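Local coordinates for iron-chelator utilization protein (Thermobifida fusca TM51, PDB 4YHB) that binds FAD and probably reduces the iron of ferric siderophores, so that the metal can be released for use by the cell, at residues A[228-233]-A[255-260]; A[171-176]-A[202-207]; A[43-48]-A[129-134]; A[52-57]-A[89-94]. One frame throughout, in Å; residues are numbered along the deposited sequence.

Interaction 1. Residues A[228-233]-A[255-260]. With FAD (flavin-adenine dinucleotide), chain C.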
# COMPACT_ATOMS: atom_id res chain seq x y z
N GLU A 228 3.42 4.72 9.01
CA GLU A 228 3.35 6.13 9.39
C GLU A 228 4.76 6.72 9.41
O GLU A 228 5.68 6.13 9.98
CB GLU A 228 2.66 6.28 10.75
CG GLU A 228 2.06 7.66 11.02
CD GLU A 228 3.06 8.65 11.59
OE1 GLU A 228 4.16 8.22 12.02
OE2 GLU A 228 2.74 9.86 11.61
N ALA A 229 4.91 7.88 8.78
CA ALA A 229 6.23 8.44 8.47
C ALA A 229 7.13 8.61 9.70
O ALA A 229 8.30 8.23 9.68
CB ALA A 229 6.07 9.77 7.77
N ASP A 230 6.58 9.16 10.77
CA ASP A 230 7.36 9.43 11.97
C ASP A 230 7.75 8.15 12.70
O ASP A 230 8.83 8.06 13.29
CB ASP A 230 6.60 10.37 12.91
CG ASP A 230 6.44 11.77 12.33
OD1 ASP A 230 7.25 12.17 11.46
OD2 ASP A 230 5.50 12.49 12.76
N ALA A 231 6.86 7.16 12.68
CA ALA A 231 7.15 5.85 13.25
C ALA A 231 8.30 5.18 12.52
O ALA A 231 9.06 4.41 13.11
CB ALA A 231 5.90 4.95 13.21
N LEU A 232 8.45 5.48 11.24
CA LEU A 232 9.46 4.83 10.41
C LEU A 232 10.84 5.46 10.53
O LEU A 232 11.83 4.85 10.13
CB LEU A 232 9.03 4.84 8.94
CG LEU A 232 7.96 3.82 8.52
CD1 LEU A 232 7.63 3.97 7.04
CD2 LEU A 232 8.42 2.42 8.79
N LYS A 233 10.91 6.68 11.04
CA LYS A 233 12.20 7.39 11.14
C LYS A 233 13.22 6.65 12.01
O LYS A 233 14.37 6.50 11.60
CB LYS A 233 12.00 8.81 11.66
CG LYS A 233 11.50 9.80 10.62
CD LYS A 233 11.29 11.17 11.24
CE LYS A 233 10.43 12.06 10.34
NZ LYS A 233 10.12 13.37 10.99
N TYR A 255 3.93 6.04 4.26
CA TYR A 255 2.70 6.04 3.47
C TYR A 255 1.70 7.13 3.89
O TYR A 255 0.84 7.55 3.12
CB TYR A 255 2.03 4.66 3.56
CG TYR A 255 2.58 3.66 2.55
CD1 TYR A 255 3.77 3.91 1.87
CD2 TYR A 255 1.88 2.50 2.25
CE1 TYR A 255 4.26 3.00 0.94
CE2 TYR A 255 2.37 1.59 1.31
CZ TYR A 255 3.56 1.84 0.67
OH TYR A 255 4.04 0.95 -0.26
N TRP A 256 1.84 7.58 5.12
CA TRP A 256 0.99 8.61 5.66
C TRP A 256 1.67 9.19 6.89
O TRP A 256 2.67 8.67 7.36
CB TRP A 256 -0.39 8.05 6.02
CG TRP A 256 -0.40 7.17 7.25
CD1 TRP A 256 0.09 5.90 7.37
CD2 TRP A 256 -0.96 7.50 8.53
NE1 TRP A 256 -0.12 5.41 8.65
CE2 TRP A 256 -0.77 6.38 9.37
CE3 TRP A 256 -1.61 8.63 9.04
CZ2 TRP A 256 -1.21 6.36 10.69
CZ3 TRP A 256 -2.05 8.61 10.36
CH2 TRP A 256 -1.84 7.48 11.17
N ARG A 257 1.11 10.28 7.40
CA ARG A 257 1.66 10.94 8.58
C ARG A 257 0.53 11.62 9.34
O ARG A 257 -0.28 12.33 8.73
CB ARG A 257 2.74 11.96 8.17
CG ARG A 257 3.46 12.60 9.36
CD ARG A 257 4.65 13.43 8.91
NE ARG A 257 5.37 13.97 10.06
CZ ARG A 257 5.90 15.18 10.11
NH1 ARG A 257 5.79 15.99 9.06
NH2 ARG A 257 6.54 15.59 11.19
N ARG A 258 0.47 11.41 10.66
CA ARG A 258 -0.55 12.06 11.49
C ARG A 258 -0.50 13.56 11.34
O ARG A 258 0.57 14.16 11.36
CB ARG A 258 -0.36 11.71 12.98
CG ARG A 258 -0.59 10.25 13.32
CD ARG A 258 -0.32 9.99 14.81
NE ARG A 258 -1.01 10.95 15.66
CZ ARG A 258 -0.40 11.89 16.37
NH1 ARG A 258 0.93 12.00 16.33
NH2 ARG A 258 -1.11 12.73 17.12
N GLY A 259 -1.68 14.17 11.17
CA GLY A 259 -1.81 15.61 11.04
C GLY A 259 -1.51 16.11 9.64
O GLY A 259 -1.57 17.32 9.39
N VAL A 260 -1.20 15.20 8.72
CA VAL A 260 -0.90 15.59 7.34
C VAL A 260 -1.91 14.96 6.39
O VAL A 260 -2.16 13.76 6.44
CB VAL A 260 0.52 15.18 6.92
CG1 VAL A 260 0.81 15.57 5.46
CG2 VAL A 260 1.55 15.78 7.87
PA FAD C . -6.22 12.33 4.27
O1A FAD C . -7.06 13.50 3.74
O2A FAD C . -4.90 12.14 3.43
O5B FAD C . -5.72 12.71 5.75
C5B FAD C . -6.59 13.29 6.66
C4B FAD C . -6.13 12.94 8.09
O4B FAD C . -6.30 11.58 8.38
C3B FAD C . -4.72 13.26 8.34
O3B FAD C . -4.65 13.76 9.63
C2B FAD C . -4.05 12.01 8.25
O2B FAD C . -2.91 11.89 9.09
C1B FAD C . -5.06 11.04 8.72
N9A FAD C . -4.97 9.71 8.13
C8A FAD C . -4.69 9.41 6.85
N7A FAD C . -4.72 8.07 6.71
C5A FAD C . -5.07 7.53 7.90
C6A FAD C . -5.27 6.23 8.36
N6A FAD C . -5.12 5.14 7.46
N1A FAD C . -5.60 6.02 9.64
C2A FAD C . -5.76 7.06 10.49
N3A FAD C . -5.58 8.32 10.09
C4A FAD C . -5.22 8.57 8.81
N1 FAD C . -3.80 3.29 2.38
C2 FAD C . -4.67 2.29 2.36
O2 FAD C . -5.62 2.29 3.13
N3 FAD C . -4.48 1.27 1.47
C4 FAD C . -3.43 1.26 0.61
O4 FAD C . -3.32 0.33 -0.17
C4X FAD C . -2.50 2.30 0.61
N5 FAD C . -1.40 2.34 -0.23
C5X FAD C . -0.55 3.38 -0.18
C6 FAD C . 0.55 3.43 -1.04
C7 FAD C . 1.35 4.39 -1.01
C7M FAD C . 2.52 4.34 -2.00
C8 FAD C . 1.29 5.39 -0.27
C8M FAD C . 2.29 6.51 -0.26
C9 FAD C . 0.27 5.50 0.64
C9A FAD C . -0.84 4.46 0.80
N10 FAD C . -1.88 4.39 1.61
C10 FAD C . -2.72 3.33 1.55
C1' FAD C . -2.12 5.47 2.59
C2' FAD C . -3.09 6.49 2.11
O2' FAD C . -2.61 7.09 0.97
C3' FAD C . -3.31 7.54 3.26
O3' FAD C . -3.73 6.83 4.38
C4' FAD C . -4.20 8.70 2.91
O4' FAD C . -3.94 9.75 3.75
C5' FAD C . -5.70 8.39 3.03
O5' FAD C . -6.52 9.33 2.38
P FAD C . -7.58 10.08 3.29
O1P FAD C . -8.23 11.06 2.29
O2P FAD C . -8.33 8.94 4.02
O3P FAD C . -7.23 11.10 4.45

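Interaction 2. Residues A[171-176]-A[202-207]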
# COMPACT_ATOMS: atom_id res chain seq x y z
N PHE A 171 6.06 -8.36 10.72
CA PHE A 171 5.41 -7.73 11.85
C PHE A 171 4.37 -6.75 11.32
O PHE A 171 4.70 -5.77 10.68
CB PHE A 171 6.43 -7.02 12.73
CG PHE A 171 7.43 -7.95 13.36
CD1 PHE A 171 7.08 -8.70 14.48
CD2 PHE A 171 8.69 -8.09 12.83
CE1 PHE A 171 7.99 -9.57 15.07
CE2 PHE A 171 9.61 -8.96 13.42
CZ PHE A 171 9.26 -9.70 14.53
N PHE A 172 3.10 -7.04 11.56
CA PHE A 172 2.01 -6.21 11.07
C PHE A 172 1.27 -5.57 12.24
O PHE A 172 0.70 -6.27 13.08
CB PHE A 172 1.05 -7.04 10.22
CG PHE A 172 1.68 -7.62 8.99
CD1 PHE A 172 2.61 -6.89 8.27
CD2 PHE A 172 1.33 -8.88 8.54
CE1 PHE A 172 3.20 -7.41 7.11
CE2 PHE A 172 1.90 -9.42 7.38
CZ PHE A 172 2.83 -8.68 6.67
N GLU A 173 1.31 -4.24 12.32
CA GLU A 173 0.58 -3.51 13.34
C GLU A 173 -0.85 -3.25 12.88
O GLU A 173 -1.06 -2.65 11.83
CB GLU A 173 1.27 -2.18 13.64
CG GLU A 173 0.53 -1.28 14.62
CD GLU A 173 1.01 0.15 14.51
OE1 GLU A 173 2.22 0.33 14.23
OE2 GLU A 173 0.20 1.09 14.66
N VAL A 174 -1.81 -3.70 13.67
CA VAL A 174 -3.22 -3.50 13.35
C VAL A 174 -3.94 -3.07 14.62
O VAL A 174 -3.34 -3.09 15.71
CB VAL A 174 -3.89 -4.78 12.76
CG1 VAL A 174 -3.30 -5.11 11.38
CG2 VAL A 174 -3.72 -5.97 13.73
N ALA A 175 -5.21 -2.69 14.50
CA ALA A 175 -5.94 -2.13 15.64
C ALA A 175 -6.13 -3.12 16.77
O ALA A 175 -6.00 -2.76 17.94
CB ALA A 175 -7.30 -1.61 15.18
N ASP A 176 -6.43 -4.37 16.41
CA ASP A 176 -6.74 -5.43 17.38
C ASP A 176 -6.81 -6.77 16.67
O ASP A 176 -6.62 -6.82 15.44
CB ASP A 176 -8.05 -5.15 18.13
CG ASP A 176 -9.25 -4.96 17.19
OD1 ASP A 176 -9.43 -5.75 16.23
OD2 ASP A 176 -10.03 -4.00 17.42
N GLY A 202 -0.68 5.40 14.43
CA GLY A 202 0.45 6.29 14.28
C GLY A 202 1.01 6.83 15.59
O GLY A 202 1.87 7.70 15.56
N THR A 203 0.55 6.30 16.73
CA THR A 203 1.01 6.82 18.02
C THR A 203 1.84 5.82 18.82
O THR A 203 2.28 6.14 19.92
CB THR A 203 -0.16 7.27 18.91
OG1 THR A 203 -0.92 6.13 19.34
CG2 THR A 203 -1.07 8.25 18.16
N THR A 204 2.04 4.62 18.29
CA THR A 204 2.83 3.61 19.00
C THR A 204 4.18 3.37 18.34
O THR A 204 4.39 3.75 17.19
CB THR A 204 2.11 2.26 19.09
OG1 THR A 204 2.32 1.53 17.88
CG2 THR A 204 0.62 2.43 19.35
N ASP A 205 5.09 2.71 19.04
CA ASP A 205 6.35 2.31 18.44
C ASP A 205 6.44 0.79 18.31
O ASP A 205 7.53 0.21 18.39
CB ASP A 205 7.53 2.84 19.26
CG ASP A 205 7.43 2.49 20.74
OD1 ASP A 205 8.31 2.93 21.51
OD2 ASP A 205 6.47 1.78 21.13
N LEU A 206 5.29 0.14 18.11
CA LEU A 206 5.22 -1.32 18.07
C LEU A 206 6.12 -1.94 17.00
O LEU A 206 6.74 -2.97 17.24
CB LEU A 206 3.77 -1.78 17.83
CG LEU A 206 2.80 -1.73 19.02
CD1 LEU A 206 1.36 -1.85 18.53
CD2 LEU A 206 3.13 -2.82 20.02
N LEU A 207 6.19 -1.32 15.83
CA LEU A 207 7.03 -1.86 14.76
C LEU A 207 8.52 -1.77 15.09
O LEU A 207 9.27 -2.73 14.89
CB LEU A 207 6.75 -1.14 13.43
CG LEU A 207 5.37 -1.41 12.84
CD1 LEU A 207 5.17 -0.64 11.53
CD2 LEU A 207 5.19 -2.89 12.61
O HOH W 1 4.65 1.36 15.06
O HOH W 2 1.33 3.17 15.78
O HOH W 3 0.01 3.20 12.44

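Interaction 3. Residues A[43-48]-A[129-134]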
# COMPACT_ATOMS: atom_id res chain seq x y z
N ALA A 43 -8.27 -1.50 -19.79
CA ALA A 43 -7.38 -1.92 -20.87
C ALA A 43 -6.02 -1.23 -20.79
O ALA A 43 -5.94 -0.01 -20.60
CB ALA A 43 -8.02 -1.65 -22.24
N GLY A 44 -4.97 -2.02 -20.94
CA GLY A 44 -3.61 -1.50 -20.95
C GLY A 44 -3.01 -1.33 -19.57
O GLY A 44 -1.82 -1.02 -19.44
N LEU A 45 -3.81 -1.49 -18.53
CA LEU A 45 -3.28 -1.35 -17.17
C LEU A 45 -2.26 -2.44 -16.89
O LEU A 45 -2.47 -3.60 -17.26
CB LEU A 45 -4.42 -1.38 -16.14
CG LEU A 45 -4.04 -1.17 -14.66
CD1 LEU A 45 -3.52 0.24 -14.45
CD2 LEU A 45 -5.24 -1.45 -13.74
N ARG A 46 -1.15 -2.08 -16.25
CA ARG A 46 -0.10 -3.02 -15.86
C ARG A 46 0.26 -2.90 -14.37
O ARG A 46 0.22 -1.81 -13.81
CB ARG A 46 1.18 -2.80 -16.67
CG ARG A 46 1.04 -2.91 -18.17
CD ARG A 46 2.42 -2.73 -18.81
NE ARG A 46 3.39 -3.66 -18.23
CZ ARG A 46 4.71 -3.57 -18.40
NH1 ARG A 46 5.22 -2.58 -19.12
NH2 ARG A 46 5.51 -4.46 -17.83
N SER A 47 0.66 -4.01 -13.77
CA SER A 47 1.25 -3.98 -12.44
C SER A 47 2.17 -5.18 -12.28
O SER A 47 1.72 -6.32 -12.27
CB SER A 47 0.17 -3.99 -11.35
OG SER A 47 0.78 -4.07 -10.06
N ASP A 48 3.47 -4.92 -12.16
CA ASP A 48 4.44 -6.01 -12.13
C ASP A 48 4.98 -6.32 -10.73
O ASP A 48 5.52 -7.41 -10.51
CB ASP A 48 5.61 -5.69 -13.07
CG ASP A 48 5.20 -5.72 -14.52
OD1 ASP A 48 4.96 -6.83 -15.04
OD2 ASP A 48 5.10 -4.64 -15.14
N LEU A 129 -5.42 6.97 -11.64
CA LEU A 129 -4.22 7.45 -12.34
C LEU A 129 -2.99 6.61 -11.99
O LEU A 129 -2.69 6.38 -10.81
CB LEU A 129 -3.97 8.93 -12.02
CG LEU A 129 -2.75 9.58 -12.70
CD1 LEU A 129 -2.95 9.65 -14.22
CD2 LEU A 129 -2.51 10.97 -12.12
N GLY A 130 -2.28 6.15 -13.02
CA GLY A 130 -1.11 5.33 -12.80
C GLY A 130 -1.39 3.83 -12.86
O GLY A 130 -2.45 3.43 -13.33
N PRO A 131 -0.46 3.00 -12.36
CA PRO A 131 0.78 3.37 -11.67
C PRO A 131 1.73 4.11 -12.60
O PRO A 131 1.70 3.87 -13.79
CB PRO A 131 1.39 2.01 -11.28
CG PRO A 131 0.28 1.04 -11.39
CD PRO A 131 -0.59 1.54 -12.50
N ARG A 132 2.52 5.02 -12.05
CA ARG A 132 3.48 5.79 -12.84
C ARG A 132 4.54 4.85 -13.40
O ARG A 132 5.12 5.07 -14.47
CB ARG A 132 4.10 6.88 -11.96
CG ARG A 132 5.26 7.67 -12.59
CD ARG A 132 4.82 8.55 -13.74
NE ARG A 132 4.77 7.85 -15.02
CZ ARG A 132 4.65 8.47 -16.19
NH1 ARG A 132 4.59 9.80 -16.22
NH2 ARG A 132 4.61 7.78 -17.33
N GLY A 133 4.78 3.77 -12.67
CA GLY A 133 5.78 2.78 -13.04
C GLY A 133 5.89 1.71 -11.97
O GLY A 133 4.97 1.53 -11.17
N THR A 134 7.00 0.99 -11.97
CA THR A 134 7.15 -0.18 -11.11
C THR A 134 8.62 -0.38 -10.78
O THR A 134 9.50 0.04 -11.54
CB THR A 134 6.56 -1.46 -11.77
OG1 THR A 134 6.52 -2.55 -10.82
CG2 THR A 134 7.37 -1.88 -12.99

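Interaction 4. Residues A[52-57]-A[89-94]. With ZN (zinc ion), chain D; FAD (flavin-adenine dinucleotide), chain C.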
# COMPACT_ATOMS: atom_id res chain seq x y z
N ASP A 52 3.44 -1.53 -6.22
CA ASP A 52 2.80 -0.71 -7.26
C ASP A 52 1.59 0.01 -6.67
O ASP A 52 0.83 -0.57 -5.90
CB ASP A 52 2.35 -1.54 -8.45
CG ASP A 52 3.51 -2.06 -9.29
OD1 ASP A 52 4.67 -1.67 -9.04
OD2 ASP A 52 3.23 -2.84 -10.23
N HIS A 53 1.41 1.27 -7.03
CA HIS A 53 0.28 2.03 -6.49
C HIS A 53 -0.28 3.02 -7.49
O HIS A 53 0.43 3.53 -8.36
CB HIS A 53 0.68 2.76 -5.20
CG HIS A 53 1.90 3.60 -5.35
ND1 HIS A 53 3.18 3.07 -5.32
CD2 HIS A 53 2.06 4.93 -5.53
CE1 HIS A 53 4.06 4.04 -5.47
NE2 HIS A 53 3.41 5.18 -5.61
N VAL A 54 -1.57 3.29 -7.35
CA VAL A 54 -2.26 4.24 -8.20
C VAL A 54 -2.64 5.45 -7.37
O VAL A 54 -2.57 5.42 -6.13
CB VAL A 54 -3.54 3.63 -8.83
CG1 VAL A 54 -3.17 2.55 -9.80
CG2 VAL A 54 -4.48 3.09 -7.74
N LYS A 55 -3.03 6.52 -8.04
CA LYS A 55 -3.71 7.61 -7.36
C LYS A 55 -5.19 7.47 -7.67
O LYS A 55 -5.59 7.43 -8.83
CB LYS A 55 -3.18 8.98 -7.80
CG LYS A 55 -1.92 9.44 -7.07
CD LYS A 55 -1.22 10.59 -7.81
CE LYS A 55 -0.24 11.31 -6.90
NZ LYS A 55 0.74 10.38 -6.26
N LEU A 56 -5.99 7.37 -6.62
CA LEU A 56 -7.44 7.34 -6.77
C LEU A 56 -8.01 8.73 -6.61
O LEU A 56 -7.68 9.45 -5.66
CB LEU A 56 -8.07 6.38 -5.74
CG LEU A 56 -7.64 4.92 -5.89
CD1 LEU A 56 -8.37 4.04 -4.87
CD2 LEU A 56 -7.88 4.41 -7.32
N TRP A 57 -8.91 9.09 -7.52
CA TRP A 57 -9.52 10.41 -7.54
C TRP A 57 -10.98 10.31 -7.11
O TRP A 57 -11.80 9.67 -7.77
CB TRP A 57 -9.39 11.04 -8.94
CG TRP A 57 -7.96 11.38 -9.31
CD1 TRP A 57 -6.90 10.51 -9.36
CD2 TRP A 57 -7.45 12.67 -9.68
NE1 TRP A 57 -5.76 11.19 -9.74
CE2 TRP A 57 -6.07 12.51 -9.93
CE3 TRP A 57 -8.02 13.94 -9.83
CZ2 TRP A 57 -5.25 13.57 -10.33
CZ3 TRP A 57 -7.20 14.99 -10.22
CH2 TRP A 57 -5.83 14.80 -10.46
N TYR A 89 -3.06 4.67 -3.29
CA TYR A 89 -3.48 3.35 -2.81
C TYR A 89 -2.74 2.27 -3.58
O TYR A 89 -2.47 2.40 -4.78
CB TYR A 89 -5.01 3.16 -2.94
CG TYR A 89 -5.80 3.90 -1.88
CD1 TYR A 89 -6.24 5.19 -2.10
CD2 TYR A 89 -6.05 3.30 -0.63
CE1 TYR A 89 -6.94 5.88 -1.13
CE2 TYR A 89 -6.76 3.99 0.36
CZ TYR A 89 -7.19 5.29 0.10
OH TYR A 89 -7.89 6.00 1.04
N THR A 90 -2.43 1.18 -2.89
CA THR A 90 -1.71 0.06 -3.48
C THR A 90 -2.57 -0.77 -4.43
O THR A 90 -3.77 -0.96 -4.20
CB THR A 90 -1.15 -0.85 -2.37
OG1 THR A 90 -0.25 -0.09 -1.55
CG2 THR A 90 -0.41 -2.07 -2.95
N VAL A 91 -1.95 -1.26 -5.50
CA VAL A 91 -2.53 -2.33 -6.30
C VAL A 91 -2.44 -3.62 -5.50
O VAL A 91 -1.40 -4.29 -5.52
CB VAL A 91 -1.81 -2.49 -7.66
CG1 VAL A 91 -2.42 -3.64 -8.47
CG2 VAL A 91 -1.88 -1.19 -8.43
N ARG A 92 -3.49 -3.96 -4.76
CA ARG A 92 -3.51 -5.18 -3.95
C ARG A 92 -3.42 -6.42 -4.83
O ARG A 92 -2.70 -7.36 -4.51
CB ARG A 92 -4.76 -5.24 -3.08
CG ARG A 92 -4.84 -6.48 -2.17
CD ARG A 92 -3.65 -6.58 -1.21
NE ARG A 92 -3.68 -7.83 -0.45
CZ ARG A 92 -3.25 -8.99 -0.94
NH1 ARG A 92 -2.79 -9.05 -2.18
NH2 ARG A 92 -3.30 -10.09 -0.21
N ARG A 93 -4.18 -6.42 -5.92
CA ARG A 93 -4.07 -7.44 -6.96
C ARG A 93 -4.53 -6.83 -8.27
O ARG A 93 -5.39 -5.94 -8.30
CB ARG A 93 -4.92 -8.69 -6.66
CG ARG A 93 -4.55 -9.49 -5.40
CD ARG A 93 -5.22 -10.87 -5.38
NE ARG A 93 -4.94 -11.59 -4.14
CZ ARG A 93 -5.86 -11.92 -3.23
NH1 ARG A 93 -7.14 -11.62 -3.44
NH2 ARG A 93 -5.50 -12.58 -2.13
N PHE A 94 -3.95 -7.31 -9.36
CA PHE A 94 -4.46 -6.97 -10.67
C PHE A 94 -4.62 -8.23 -11.50
O PHE A 94 -3.65 -8.96 -11.71
CB PHE A 94 -3.55 -5.99 -11.40
CG PHE A 94 -3.96 -5.76 -12.83
CD1 PHE A 94 -5.25 -5.38 -13.14
CD2 PHE A 94 -3.05 -5.94 -13.86
CE1 PHE A 94 -5.64 -5.18 -14.46
CE2 PHE A 94 -3.44 -5.73 -15.18
CZ PHE A 94 -4.74 -5.36 -15.47
ZN ZN D . 4.61 6.99 -5.73
PA FAD C . -6.22 12.33 4.27
O1A FAD C . -7.06 13.50 3.74
O2A FAD C . -4.90 12.14 3.43
O5B FAD C . -5.72 12.71 5.75
C5B FAD C . -6.59 13.29 6.66
C4B FAD C . -6.13 12.94 8.09
O4B FAD C . -6.30 11.58 8.38
C3B FAD C . -4.72 13.26 8.34
O3B FAD C . -4.65 13.76 9.63
C2B FAD C . -4.05 12.01 8.25
O2B FAD C . -2.91 11.89 9.09
C1B FAD C . -5.06 11.04 8.72
N9A FAD C . -4.97 9.71 8.13
C8A FAD C . -4.69 9.41 6.85
N7A FAD C . -4.72 8.07 6.71
C5A FAD C . -5.07 7.53 7.90
C6A FAD C . -5.27 6.23 8.36
N6A FAD C . -5.12 5.14 7.46
N1A FAD C . -5.60 6.02 9.64
C2A FAD C . -5.76 7.06 10.49
N3A FAD C . -5.58 8.32 10.09
C4A FAD C . -5.22 8.57 8.81
N1 FAD C . -3.80 3.29 2.38
C2 FAD C . -4.67 2.29 2.36
O2 FAD C . -5.62 2.29 3.13
N3 FAD C . -4.48 1.27 1.47
C4 FAD C . -3.43 1.26 0.61
O4 FAD C . -3.32 0.33 -0.17
C4X FAD C . -2.50 2.30 0.61
N5 FAD C . -1.40 2.34 -0.23
C5X FAD C . -0.55 3.38 -0.18
C6 FAD C . 0.55 3.43 -1.04
C7 FAD C . 1.35 4.39 -1.01
C7M FAD C . 2.52 4.34 -2.00
C8 FAD C . 1.29 5.39 -0.27
C8M FAD C . 2.29 6.51 -0.26
C9 FAD C . 0.27 5.50 0.64
C9A FAD C . -0.84 4.46 0.80
N10 FAD C . -1.88 4.39 1.61
C10 FAD C . -2.72 3.33 1.55
C1' FAD C . -2.12 5.47 2.59
C2' FAD C . -3.09 6.49 2.11
O2' FAD C . -2.61 7.09 0.97
C3' FAD C . -3.31 7.54 3.26
O3' FAD C . -3.73 6.83 4.38
C4' FAD C . -4.20 8.70 2.91
O4' FAD C . -3.94 9.75 3.75
C5' FAD C . -5.70 8.39 3.03
O5' FAD C . -6.52 9.33 2.38
P FAD C . -7.58 10.08 3.29
O1P FAD C . -8.23 11.06 2.29
O2P FAD C . -8.33 8.94 4.02
O3P FAD C . -7.23 11.10 4.45
O HOH W 4 6.37 5.80 -6.20
O HOH W 5 4.17 7.08 -7.96
O HOH W 6 2.78 8.15 -5.45

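Interaction 1. Residues A[228-233]-A[255-260]
Glu-228 lies with its CG on the indole of Trp-256 and hands its carboxylate to the backbone of Arg-258. Chi1 (-158°) puts CG anti to the backbone N and over the six-membered ring, 3.6 Å from the centroid, in a CH-pi contact; the bend at chi2 then turns the carboxylate off the ring toward Arg-258 N and the helix start. The adenine of FAD lies on the opposite face of that indole, with FAD C5A offset toward the rim, and Trp-256 NE1 is hydrogen-bonded to Asp-148 OD2. Glu-228 OE2 accepts from Arg-258 N at 2.9 Å through its anti lone pair, in a nearly straight bond (165°). Glu-228 OE1 caps the helix that starts at Ala-229, taking Ala-231 N at 3.0 Å and, weakly, Asp-230 N. The backbones join as well, Ala-229 N to Trp-256 O at 2.8 Å. Farther out, the extended Arg-257 brings NE to Asp-230 OD2 at 3.1 Å; the oxygen sits in the guanidinium plane, although carboxylate and guanidinium are turned 83° apart. Lys-233 NZ joins the network at Asp-230 OD1, 3.1 Å away. Arg-257 O accepts a hydrogen bond from FAD O2B at 2.7 Å. Within this beta-alpha-beta unit the indole is sandwiched between Glu-228 CG and the adenine, while the buried carboxylate accepts from three backbone N-H groups, two at the helix start (one weak), which probably keeps it ionised.

Interaction 2. Residues A[171-176]-A[202-207]
Glu-173 and Leu-206 meet through Glu-173 CG and Leu-206 CD1, 4.0 Å apart, their side chains crossing at about a right angle. Leu-207 adds two touches: its CG lies 3.9 Å from Glu-173 OE1, and its CD2 rests 3.5 Å from the carbonyl O of Phe-171. Having CG anti to the backbone N (chi1 175°) and an extended chain beyond it carries the Glu-173 carboxylate to the 202-207 turn, where the polar contact is made through water. Water 1 donates to Glu-173 OE1 at 2.8 Å and to Thr-204 O, and accepts from Leu-207 N. Water 2 donates to Glu-173 OE2 at 2.6 Å and accepts from Thr-204 N at 3.0 Å, while water 3 links the same oxygen to Gly-202 N by a weak bond. Thr-204 OG1 accepts from Leu-206 N at 3.3 Å, an ST turn that shapes the lead into the helix, and Arg-196 forms a salt bridge with Glu-173 OE2. With an alanine here in place of Glu-173, the three waters are likely to lose the carboxylate they share, and Arg-196 its salt-bridge partner. Strand 167-174 runs between strands 142-147 and 190-195 of the parallel sheet. Residues alternate along it: Glu-173 points toward the start of helix 206-212, whereas Phe-172 points away from it and packs on helix 152-161 through Leu-152, Ala-155 and Ile-159.

Interaction 3. Residues A[43-48]-A[129-134]
Leu-45 and Pro-131 bring together two connections of the six-stranded antiparallel barrel that forms the FAD-binding domain: the loop between strands 32-38 and 53-57, and the turn that leaves strand 125-129 and leads into strand 133-136. The apolar part is small. Leu-45 CD1 lies 3.8 Å from Pro-131 CD and 3.5 Å from Gly-130 O, placed there by a chi1 of -177° that turns CG away from the backbone N. Next to it, Pro-131 CD and CG both touch the Arg-46 carbonyl, CD at 3.7 Å from Arg-46 O. The turn contains a cis peptide bond before Pro-131, and Gly-130 has backbone angles (phi 94°) at which a CB would jam against the carbonyl O of Leu-129.

The polar and ionic contacts run mostly through third residues. Asp-48 CB approaches Thr-134 OG1 to 4.0 Å, a van der Waals touch, and the hydroxyl is instead hydrogen-bonded to Asp-52 and Asn-49. Ser-47 OG is likewise bonded to Asp-52, so the Asp-52 carboxylate, one oxygen for each hydroxyl, bridges the two segments from just before strand 53-57. Along the loop Arg-46 folds back in a salt bridge with Asp-48, and Glu-11 takes the other end of its guanidinium, a link to strand 9-12, which pairs with strand 133-136. Asp-48 OD2 has two partners: Tyr-13 OH by a hydrogen bond, and Arg-46 NH2 at 2.7 Å.

Interaction 4. Residues A[52-57]-A[89-94]
Tyr-89 packs its ring against Leu-56 on one hand and the flavin of FAD on the other. With CG anti to the carbonyl carbon (chi1 -77°), the ring is set between the two. Tyr-89 CB starts 4.0 Å from Leu-56 CD1; farther along, Tyr-89 CD1 is nearer to the same methyl, at 3.7 Å, while CD2 meets FAD N3 at 3.3 Å, near the plane of the tyrosine ring. CE2 follows to FAD C2 at 3.4 Å, and the OH ends by the ribityl chain, 3.8 Å from FAD O5'. Cut back to an alanine, Tyr-89 is likely to lose the ring that separates Leu-56 from the flavin pyrimidine, leaving that edge less firmly held. The backbones pair at Val-54 and Tyr-89 (antiparallel, hydrogen-bonded) and at His-53 and Thr-90, and Val-91 N donates to Asp-52 O; beyond Val-91 a classic beta bulge interrupts strand 86-95. Thr-90 N donates to FAD O4 at 3.0 Å (160°). His-53 lays a ring face under the flavin methyl C7M and binds the zinc through NE2 at 2.2 Å; His-265, His-266 and three waters complete six ligands. Strand 53-57 lies between strands 86-95 and 125-129 in the barrel, Val-54 packing on Val-128. On its other side strand 86-95 borders strand 100-106, where Tyr-89 touches Ile-103, and Thr-90 reaches Ala-154 of helix 152-161.

Along the chain, interaction 3 encloses interaction 4, and interactions 2 and 1 follow in turn. The first two belong to the FAD-binding barrel, their centres 9 Å apart and bridged by Asp-52, which bonds to Ser-47 and Thr-134; the last two belong to the five-stranded parallel sheet of the other domain, 12 Å apart and in touch where Arg-258 CD meets Gly-202 O at 3.3 Å. Interactions 2 and 3 are the most distant pair, with centres about 30 Å apart on opposite sides of the chain's centre. FAD spans the divide: interaction 4 holds the flavin from the barrel, interaction 1 lays aromatic rings against the flavin and the adenine from the other domain, so the cofactor is shared.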